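Local structure of uncharacterized protein (Mycobacterium tuberculosis CAS/NITR204, 5VYQ) at residues 145-150 with 163-168; 203-208 with 218-223. The protein probably transfers a formyl group from a folate cofactor to the sugar amine of dTDP-4-amino-4,6-dideoxyglucose, and forms a dimer. All blocks are in the same frame, centred on the assembly; numbering follows the deposited sequence. Where two conformers were deposited one is given.

Contact 1. Residues 145-150 with 163-168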
ATOM      1  N   ARG A 145       3.413  29.942  -3.695  1.00 11.53           N
ATOM      2  CA  ARG A 145       3.800  29.405  -2.409  1.00 11.39           C
ATOM      3  C   ARG A 145       4.196  27.947  -2.547  1.00 12.31           C
ATOM      4  O   ARG A 145       3.481  27.144  -3.150  1.00 10.37           O
ATOM      5  CB  ARG A 145       2.712  29.543  -1.356  1.00 11.49           C
ATOM      6  CG  ARG A 145       3.109  29.113   0.054  1.00 12.15           C
ATOM      7  CD  ARG A 145       2.136  29.675   1.097  1.00 12.83           C
ATOM      8  NE  ARG A 145       2.164  31.132   0.985  1.00 11.48           N
ATOM      9  CZ  ARG A 145       1.179  31.952   1.345  1.00 11.61           C
ATOM     10  NH1 ARG A 145       0.058  31.474   1.867  1.00 11.22           N
ATOM     11  NH2 ARG A 145       1.315  33.247   1.167  1.00 11.57           N
ATOM     12  N   GLU A 146       5.332  27.631  -1.945  1.00 11.69           N
ATOM     13  CA  GLU A 146       5.831  26.256  -1.913  1.00 12.87           C
ATOM     14  C   GLU A 146       5.111  25.383  -0.887  1.00 12.55           C
ATOM     15  O   GLU A 146       4.684  25.829   0.180  1.00 13.01           O
ATOM     16  CB  GLU A 146       7.369  26.276  -1.714  1.00 15.96           C
ATOM     17  CG  GLU A 146       8.016  24.888  -1.841  1.00 18.39           C
ATOM     18  CD  GLU A 146       9.527  24.836  -1.689  1.00 23.65           C
ATOM     19  OE1 GLU A 146      10.161  25.922  -1.563  1.00 19.62           O
ATOM     20  OE2 GLU A 146      10.011  23.674  -1.679  1.00 19.83           O
ATOM     21  N   CYS A 147       4.985  24.095  -1.218  1.00 11.61           N
ATOM     22  CA  CYS A 147       4.514  23.051  -0.298  1.00 13.33           C
ATOM     23  C   CYS A 147       5.663  22.071  -0.140  1.00 14.35           C
ATOM     24  O   CYS A 147       6.142  21.500  -1.110  1.00 14.56           O
ATOM     25  CB  CYS A 147       3.367  22.312  -0.958  1.00 13.88           C
ATOM     26  SG  CYS A 147       2.591  21.035   0.036  1.00 14.59           S
ATOM     27  N   ALA A 148       6.067  21.821   1.096  1.00 16.76           N
ATOM     28  CA  ALA A 148       7.160  20.865   1.278  1.00 20.72           C
ATOM     29  C   ALA A 148       6.621  19.432   1.042  1.00 18.84           C
ATOM     30  O   ALA A 148       5.421  19.149   1.197  1.00 18.32           O
ATOM     31  CB  ALA A 148       7.752  21.041   2.671  1.00 22.36           C
ATOM     32  N   ILE A 149       7.511  18.556   0.589  1.00 17.57           N
ATOM     33  CA  ILE A 149       7.171  17.141   0.351  1.00 14.72           C
ATOM     34  C   ILE A 149       8.027  16.353   1.333  1.00 15.79           C
ATOM     35  O   ILE A 149       9.246  16.390   1.237  1.00 16.60           O
ATOM     36  CB  ILE A 149       7.537  16.719  -1.077  1.00 17.49           C
ATOM     37  CG1 ILE A 149       6.744  17.558  -2.087  1.00 17.78           C
ATOM     38  CG2 ILE A 149       7.325  15.220  -1.271  1.00 17.78           C
ATOM     39  CD1 ILE A 149       7.102  17.216  -3.525  1.00 19.13           C
ATOM     40  N   GLU A 150       7.397  15.605   2.219  1.00 13.30           N
ATOM     41  CA  GLU A 150       8.078  14.791   3.208  1.00 13.60           C
ATOM     42  C   GLU A 150       8.345  13.386   2.626  1.00 13.02           C
ATOM     43  O   GLU A 150       7.776  12.978   1.602  1.00 13.62           O
ATOM     44  CB  GLU A 150       7.208  14.667   4.446  1.00 15.56           C
ATOM     45  CG  GLU A 150       6.717  15.970   5.096  1.00 19.64           C
ATOM     46  CD  GLU A 150       7.834  16.902   5.507  1.00 22.73           C
ATOM     47  OE1 GLU A 150       8.968  16.446   5.717  1.00 19.75           O
ATOM     48  OE2 GLU A 150       7.562  18.118   5.602  1.00 28.52           O
ATOM     49  N   MET A 163      -4.416  21.997  -1.651  1.00 11.68           N
ATOM     50  CA  MET A 163      -5.738  22.627  -1.666  1.00 11.73           C
ATOM     51  C   MET A 163      -5.837  23.612  -0.486  1.00 11.70           C
ATOM     52  O   MET A 163      -6.487  24.660  -0.629  1.00 13.03           O
ATOM     53  CB  MET A 163      -6.831  21.587  -1.602  1.00 12.08           C
ATOM     54  CG  MET A 163      -6.892  20.632  -2.793  1.00 12.29           C
ATOM     55  SD  MET A 163      -7.132  21.431  -4.370  1.00 13.81           S
ATOM     56  CE  MET A 163      -5.464  21.824  -4.836  1.00 13.40           C
ATOM     57  N   ASP A 164      -5.247  23.321   0.668  1.00 11.92           N
ATOM     58  CA  ASP A 164      -5.244  24.276   1.790  1.00 12.93           C
ATOM     59  C   ASP A 164      -4.431  25.511   1.403  1.00 12.15           C
ATOM     60  O   ASP A 164      -4.844  26.625   1.682  1.00 13.23           O
ATOM     61  CB  ASP A 164      -4.636  23.679   3.060  1.00 15.20           C
ATOM     62  CG  ASP A 164      -5.505  22.598   3.695  1.00 17.33           C
ATOM     63  OD1 ASP A 164      -6.715  22.601   3.501  1.00 18.84           O
ATOM     64  OD2 ASP A 164      -4.958  21.730   4.393  1.00 22.93           O
ATOM     65  N   ILE A 165      -3.293  25.323   0.758  1.00 12.39           N
ATOM     66  CA  ILE A 165      -2.453  26.432   0.302  1.00 12.52           C
ATOM     67  C   ILE A 165      -3.165  27.276  -0.728  1.00 12.31           C
ATOM     68  O   ILE A 165      -3.062  28.509  -0.731  1.00 12.81           O
ATOM     69  CB  ILE A 165      -1.072  25.961  -0.192  1.00 13.11           C
ATOM     70  CG1 ILE A 165      -0.312  25.367   0.995  1.00 14.97           C
ATOM     71  CG2 ILE A 165      -0.370  27.072  -0.922  1.00 12.73           C
ATOM     72  CD1 ILE A 165       0.966  24.640   0.606  1.00 16.61           C
ATOM     73  N   GLU A 166      -3.930  26.651  -1.609  1.00 11.56           N
ATOM     74  CA  GLU A 166      -4.607  27.389  -2.631  1.00 11.46           C
ATOM     75  C   GLU A 166      -5.620  28.315  -1.990  1.00 11.45           C
ATOM     76  O   GLU A 166      -5.715  29.480  -2.391  1.00 10.20           O
ATOM     77  CB  GLU A 166      -5.316  26.407  -3.570  1.00 13.41           C
ATOM     78  CG  GLU A 166      -5.963  27.024  -4.733  1.00 12.83           C
ATOM     79  CD  GLU A 166      -6.357  25.961  -5.787  1.00 13.97           C
ATOM     80  OE1 GLU A 166      -7.549  25.898  -5.907  1.00 15.61           O
ATOM     81  OE2 GLU A 166      -5.570  25.216  -6.390  1.00 13.12           O
ATOM     82  N   ARG A 167      -6.348  27.797  -1.003  1.00 10.32           N
ATOM     83  CA  ARG A 167      -7.358  28.604  -0.330  1.00 11.81           C
ATOM     84  C   ARG A 167      -6.699  29.785   0.391  1.00 12.06           C
ATOM     85  O   ARG A 167      -7.168  30.931   0.264  1.00 10.80           O
ATOM     86  CB  ARG A 167      -8.154  27.743   0.640  1.00 13.79           C
ATOM     87  CG  ARG A 167      -9.003  28.550   1.637  1.00 13.82           C
ATOM     88  CD  ARG A 167      -9.879  27.659   2.486  1.00 15.57           C
ATOM     89  NE  ARG A 167     -10.926  27.056   1.657  1.00 16.97           N
ATOM     90  CZ  ARG A 167     -12.081  27.663   1.342  1.00 20.01           C
ATOM     91  NH1 ARG A 167     -12.958  27.020   0.541  1.00 17.33           N
ATOM     92  NH2 ARG A 167     -12.355  28.907   1.811  1.00 18.97           N
ATOM     93  N   GLU A 168      -5.565  29.525   1.054  1.00 12.51           N
ATOM     94  CA  GLU A 168      -4.812  30.564   1.772  0.50 12.16           C
ATOM     95  C   GLU A 168      -4.369  31.675   0.812  1.00 12.09           C
ATOM     96  O   GLU A 168      -4.533  32.877   1.039  1.00 11.92           O
ATOM     97  CB  GLU A 168      -3.629  29.923   2.545  0.50 12.45           C
ATOM     98  CG  GLU A 168      -4.157  29.201   3.798  0.50 13.87           C
ATOM     99  CD  GLU A 168      -3.299  28.200   4.567  0.50 15.29           C
ATOM    100  OE1 GLU A 168      -2.115  27.911   4.284  0.50 19.10           O
ATOM    101  OE2 GLU A 168      -3.864  27.663   5.546  0.50 18.00           O
TER
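I165 carries the apolar part of this contact, offering one branch to each of two residues of strand 141-147. Its CD1 methyl lies 3.7 Å from C147 CB and meets SG of the same cysteine slightly farther off. CG2, the shorter branch, sits against the aliphatic stem of R145, with R145 CB at 4.0 Å from I165 CG2 and R145 CG and CD scarcely farther. The isoleucine torsions account for this division: CG1 stands beside the backbone N (chi1 -65°) and runs on extended to CD1, while CG2 lies anti to that nitrogen. R145 and C147, two apart on the strand, both direct their CB atoms at the helix, whereas E146 between them has its CB pointing away and adds its carbonyl, E146 O being 3.9 Å from I165 CD1.

Round the R145 guanidinium the contact is looser and not a polar bond. The chain of R145 bends at chi3 (-59°) and crosses that of E168 at about a right angle, so that R145 NH1 comes within 4.1 Å of E168 CB, the methylene lying at the guanidinium edge. The charged ends of R145 and E168 are not in contact. R145 instead forms its salt bridge through NH2 with E172, one turn farther along the helix.

Strand 145-147 and helix segment 163-168 run nearly antiparallel, at 163°, their axes 9.5 Å apart at closest approach. Strand 141-147 is one of the two edge strands of the six-stranded mixed sheet within this chain, and helix 155-179, which follows it, folds back along it against the sheet, a beta-alpha unit of the formyl transferase region. I165 also touches V127 on the adjacent strand 125-131; C147 reaches V158 and L162 of the helix; and farther round, R167 forms a salt bridge with D39 of helix 31-43.

Contact 2. Residues 203-208 with 218-223. With EDO (1,2-ethanediol), chain E.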
ATOM      1  N   ARG A 203       2.346   5.660 -15.134  1.00 13.80           N
ATOM      2  CA  ARG A 203       1.466   4.707 -14.463  1.00 16.46           C
ATOM      3  C   ARG A 203       1.955   3.267 -14.553  1.00 15.85           C
ATOM      4  O   ARG A 203       1.780   2.466 -13.628  1.00 14.69           O
ATOM      5  CB  ARG A 203       0.048   4.738 -15.060  1.00 18.24           C
ATOM      6  CG  ARG A 203      -0.823   5.906 -14.620  1.00 18.54           C
ATOM      7  CD  ARG A 203      -2.166   5.863 -15.305  1.00 18.24           C
ATOM      8  NE  ARG A 203      -2.971   4.820 -14.707  1.00 19.86           N
ATOM      9  CZ  ARG A 203      -4.117   4.401 -15.186  1.00 21.09           C
ATOM     10  NH1 ARG A 203      -4.627   4.945 -16.302  1.00 21.76           N
ATOM     11  NH2 ARG A 203      -4.770   3.479 -14.506  1.00 23.05           N
ATOM     12  N   ARG A 204       2.500   2.908 -15.693  1.00 13.18           N
ATOM     13  CA  ARG A 204       2.810   1.523 -15.992  1.00 13.27           C
ATOM     14  C   ARG A 204       4.187   1.218 -15.455  1.00 13.50           C
ATOM     15  O   ARG A 204       5.151   1.901 -15.776  1.00 14.66           O
ATOM     16  CB  ARG A 204       2.764   1.290 -17.499  1.00 15.65           C
ATOM     17  CG  ARG A 204       3.036  -0.156 -17.861  1.00 16.81           C
ATOM     18  CD  ARG A 204       3.167  -0.239 -19.385  1.00 21.89           C
ATOM     19  NE  ARG A 204       4.496   0.304 -19.627  1.00 24.79           N
ATOM     20  CZ  ARG A 204       5.644  -0.379 -19.637  1.00 30.76           C
ATOM     21  NH1 ARG A 204       5.694  -1.702 -19.516  1.00 27.79           N
ATOM     22  NH2 ARG A 204       6.777   0.286 -19.843  1.00 32.11           N
ATOM     23  N   LEU A 205       4.253   0.232 -14.566  1.00 12.06           N
ATOM     24  CA  LEU A 205       5.493  -0.174 -13.928  1.00 13.54           C
ATOM     25  C   LEU A 205       6.101  -1.321 -14.727  1.00 15.14           C
ATOM     26  O   LEU A 205       5.448  -2.345 -14.915  1.00 18.23           O
ATOM     27  CB  LEU A 205       5.250  -0.675 -12.520  1.00 13.10           C
ATOM     28  CG  LEU A 205       4.435   0.267 -11.616  1.00 13.15           C
ATOM     29  CD1 LEU A 205       4.261  -0.372 -10.267  1.00 14.53           C
ATOM     30  CD2 LEU A 205       5.166   1.608 -11.533  1.00 14.25           C
ATOM     31  N   ASP A 206       7.355  -1.164 -15.123  1.00 14.16           N
ATOM     32  CA  ASP A 206       8.115  -2.236 -15.773  1.00 13.95           C
ATOM     33  C   ASP A 206       8.851  -3.023 -14.667  1.00 11.82           C
ATOM     34  O   ASP A 206       9.741  -2.491 -14.011  1.00 12.10           O
ATOM     35  CB  ASP A 206       9.142  -1.620 -16.726  1.00 16.89           C
ATOM     36  CG  ASP A 206       9.935  -2.661 -17.519  1.00 20.92           C
ATOM     37  OD1 ASP A 206       9.928  -3.855 -17.169  1.00 16.87           O
ATOM     38  OD2 ASP A 206      10.575  -2.229 -18.511  1.00 25.96           O
ATOM     39  N   LEU A 207       8.494  -4.287 -14.519  1.00 11.47           N
ATOM     40  CA  LEU A 207       9.064  -5.127 -13.470  1.00 11.52           C
ATOM     41  C   LEU A 207      10.535  -5.336 -13.641  1.00 12.01           C
ATOM     42  O   LEU A 207      11.212  -5.602 -12.658  1.00 12.23           O
ATOM     43  CB  LEU A 207       8.369  -6.486 -13.409  1.00 11.73           C
ATOM     44  CG  LEU A 207       6.893  -6.511 -13.057  1.00 13.24           C
ATOM     45  CD1 LEU A 207       6.378  -7.929 -13.004  1.00 14.90           C
ATOM     46  CD2 LEU A 207       6.544  -5.697 -11.822  1.00 14.01           C
ATOM     47  N   ASN A 208      11.038  -5.183 -14.870  1.00 12.24           N
ATOM     48  CA  ASN A 208      12.488  -5.268 -15.115  1.00 13.91           C
ATOM     49  C   ASN A 208      13.265  -3.974 -14.982  1.00 15.10           C
ATOM     50  O   ASN A 208      14.503  -4.000 -15.086  1.00 14.24           O
ATOM     51  CB  ASN A 208      12.731  -5.782 -16.531  1.00 16.31           C
ATOM     52  CG  ASN A 208      11.976  -7.055 -16.772  1.00 17.49           C
ATOM     53  OD1 ASN A 208      12.173  -7.974 -16.030  1.00 18.98           O
ATOM     54  ND2 ASN A 208      11.144  -7.111 -17.788  1.00 23.12           N
ATOM     55  N   ASN A 218       9.684   6.257  -4.383  1.00  8.52           N
ATOM     56  CA  ASN A 218       9.223   7.548  -4.916  1.00  8.99           C
ATOM     57  C   ASN A 218       8.225   7.368  -6.054  1.00 10.27           C
ATOM     58  O   ASN A 218       7.145   7.985  -6.051  1.00  9.72           O
ATOM     59  CB  ASN A 218      10.382   8.412  -5.370  1.00  9.96           C
ATOM     60  CG  ASN A 218      11.159   8.997  -4.212  1.00 10.52           C
ATOM     61  OD1 ASN A 218      10.737   8.964  -3.056  1.00 11.81           O
ATOM     62  ND2 ASN A 218      12.326   9.510  -4.529  1.00 12.12           N
ATOM     63  N   ARG A 219       8.495   6.418  -6.949  1.00  9.63           N
ATOM     64  CA  ARG A 219       7.491   6.118  -7.973  1.00  9.68           C
ATOM     65  C   ARG A 219       6.150   5.691  -7.425  1.00  9.52           C
ATOM     66  O   ARG A 219       5.101   6.167  -7.891  1.00  9.39           O
ATOM     67  CB  ARG A 219       8.055   5.055  -8.920  1.00 11.13           C
ATOM     68  CG  ARG A 219       7.198   4.611 -10.096  1.00 13.31           C
ATOM     69  CD  ARG A 219       7.024   5.702 -11.146  1.00 14.70           C
ATOM     70  NE  ARG A 219       6.661   5.067 -12.406  1.00 16.58           N
ATOM     71  CZ  ARG A 219       7.487   4.383 -13.188  1.00 21.74           C
ATOM     72  NH1 ARG A 219       6.987   3.762 -14.257  1.00 21.85           N
ATOM     73  NH2 ARG A 219       8.796   4.347 -12.940  1.00 23.02           N
ATOM     74  N   LEU A 220       6.149   4.733  -6.508  1.00  8.78           N
ATOM     75  CA  LEU A 220       4.916   4.218  -5.972  1.00  9.35           C
ATOM     76  C   LEU A 220       4.141   5.263  -5.185  1.00  9.27           C
ATOM     77  O   LEU A 220       2.933   5.367  -5.307  1.00  9.60           O
ATOM     78  CB  LEU A 220       5.136   3.042  -5.052  1.00 10.20           C
ATOM     79  CG  LEU A 220       5.681   1.786  -5.680  1.00 12.42           C
ATOM     80  CD1 LEU A 220       5.722   0.740  -4.574  1.00 15.10           C
ATOM     81  CD2 LEU A 220       4.788   1.355  -6.827  1.00 15.13           C
ATOM     82  N   ARG A 221       4.839   6.053  -4.367  1.00  9.57           N
ATOM     83  CA  ARG A 221       4.098   7.024  -3.561  1.00  8.60           C
ATOM     84  C   ARG A 221       3.599   8.179  -4.465  1.00  8.81           C
ATOM     85  O   ARG A 221       2.570   8.802  -4.198  1.00  8.61           O
ATOM     86  CB  ARG A 221       4.993   7.519  -2.400  1.00  9.60           C
ATOM     87  CG  ARG A 221       6.108   8.485  -2.715  1.00  9.27           C
ATOM     88  CD  ARG A 221       7.115   8.516  -1.574  1.00  9.60           C
ATOM     89  NE  ARG A 221       8.255   9.415  -1.772  1.00  9.58           N
ATOM     90  CZ  ARG A 221       8.391  10.627  -1.252  1.00 10.95           C
ATOM     91  NH1 ARG A 221       7.444  11.198  -0.539  1.00 11.99           N
ATOM     92  NH2 ARG A 221       9.538  11.246  -1.430  1.00 10.60           N
ATOM     93  N   ALA A 222       4.379   8.520  -5.492  1.00  8.81           N
ATOM     94  CA  ALA A 222       3.916   9.499  -6.464  1.00  9.45           C
ATOM     95  C   ALA A 222       2.591   9.100  -7.123  1.00  9.79           C
ATOM     96  O   ALA A 222       1.779   9.978  -7.478  1.00  9.54           O
ATOM     97  CB  ALA A 222       4.982   9.777  -7.505  1.00 10.53           C
ATOM     98  N   LEU A 223       2.388   7.784  -7.307  1.00  9.10           N
ATOM     99  CA  LEU A 223       1.211   7.250  -7.941  1.00 10.56           C
ATOM    100  C   LEU A 223       0.142   6.814  -6.983  1.00 11.40           C
ATOM    101  O   LEU A 223      -0.877   6.273  -7.379  1.00 10.06           O
ATOM    102  CB  LEU A 223       1.601   6.076  -8.864  1.00 10.68           C
ATOM    103  CG  LEU A 223       2.537   6.480 -10.002  1.00 11.86           C
ATOM    104  CD1 LEU A 223       3.184   5.306 -10.740  1.00 12.84           C
ATOM    105  CD2 LEU A 223       1.758   7.344 -10.987  1.00 14.45           C
TER
HETATM  106  C1  EDO E 303      10.647   7.503   0.157  1.00 17.10           C
HETATM  107  O1  EDO E 303      10.685   8.785   0.791  1.00 17.53           O
HETATM  108  C2  EDO E 303      12.097   7.154  -0.148  1.00 16.81           C
HETATM  109  O2  EDO E 303      12.681   8.046  -1.088  1.00 18.88           O
HETATM  110  O   HOH W   1       8.801   1.308 -14.947  1.00 17.05           O
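R219 swings CG away from its own nitrogen (chi1 -178°) and bends at chi2 (69°), which extends it toward 203-208 and lays one guanidinium face against L205 CD2, 3.9 Å from R219 NE. L205, its CG beside the backbone N (chi1 -52°), sends its other methyl, CD1, to within 3.9 Å of L220 CD2, the two side chains crossing at about a right angle. L223 CD1 packs 4.1 Å from R203 CA. R204 O lies at the guanidinium edge, 3.0 Å from R219 NH1, while R219 NE hydrogen-bonds to L202 O. A water accepts from both D206 N and R219 NH1, linking the segments.

These residues belong to the C-terminal dimerization region: L220 packs on L220 of the second subunit, and L207 makes backbone hydrogen bonds to that subunit. D206 OD1 accepts from N208 N, forming an Asx turn in the connection to strand 210-212.

On the helix itself, R221 grips N218 OD1 side-on, through NE at 2.8 Å and NH2 at 3.0 Å. Both donors approach from the same face of the amide, and the oxygen lies in the guanidinium plane. Ethanediol, probably from the crystallisation liquor, donates to N218 OD1 through O2.

In the fold
Contact 1 is a surface contact, its centre about 12 Å from the centre of the chain, holding helix 155-179 to an edge strand of the mixed sheet; contact 2 is partly buried, its centre about 22 Å from that of the chain, and ties a connecting loop to helix 213-222. The two share no elements and lie in different family regions, their centres about 24 Å apart. Both combine aliphatic packing with an arginine stem or face, but water bridges the segments in contact 2, and the second subunit touches contact 2 alone. They nevertheless meet directly: E150 O, in the loop part of 145-150, probably accepts a hydrogen bond from R221 NH1, joining the formyl transferase and dimerization regions.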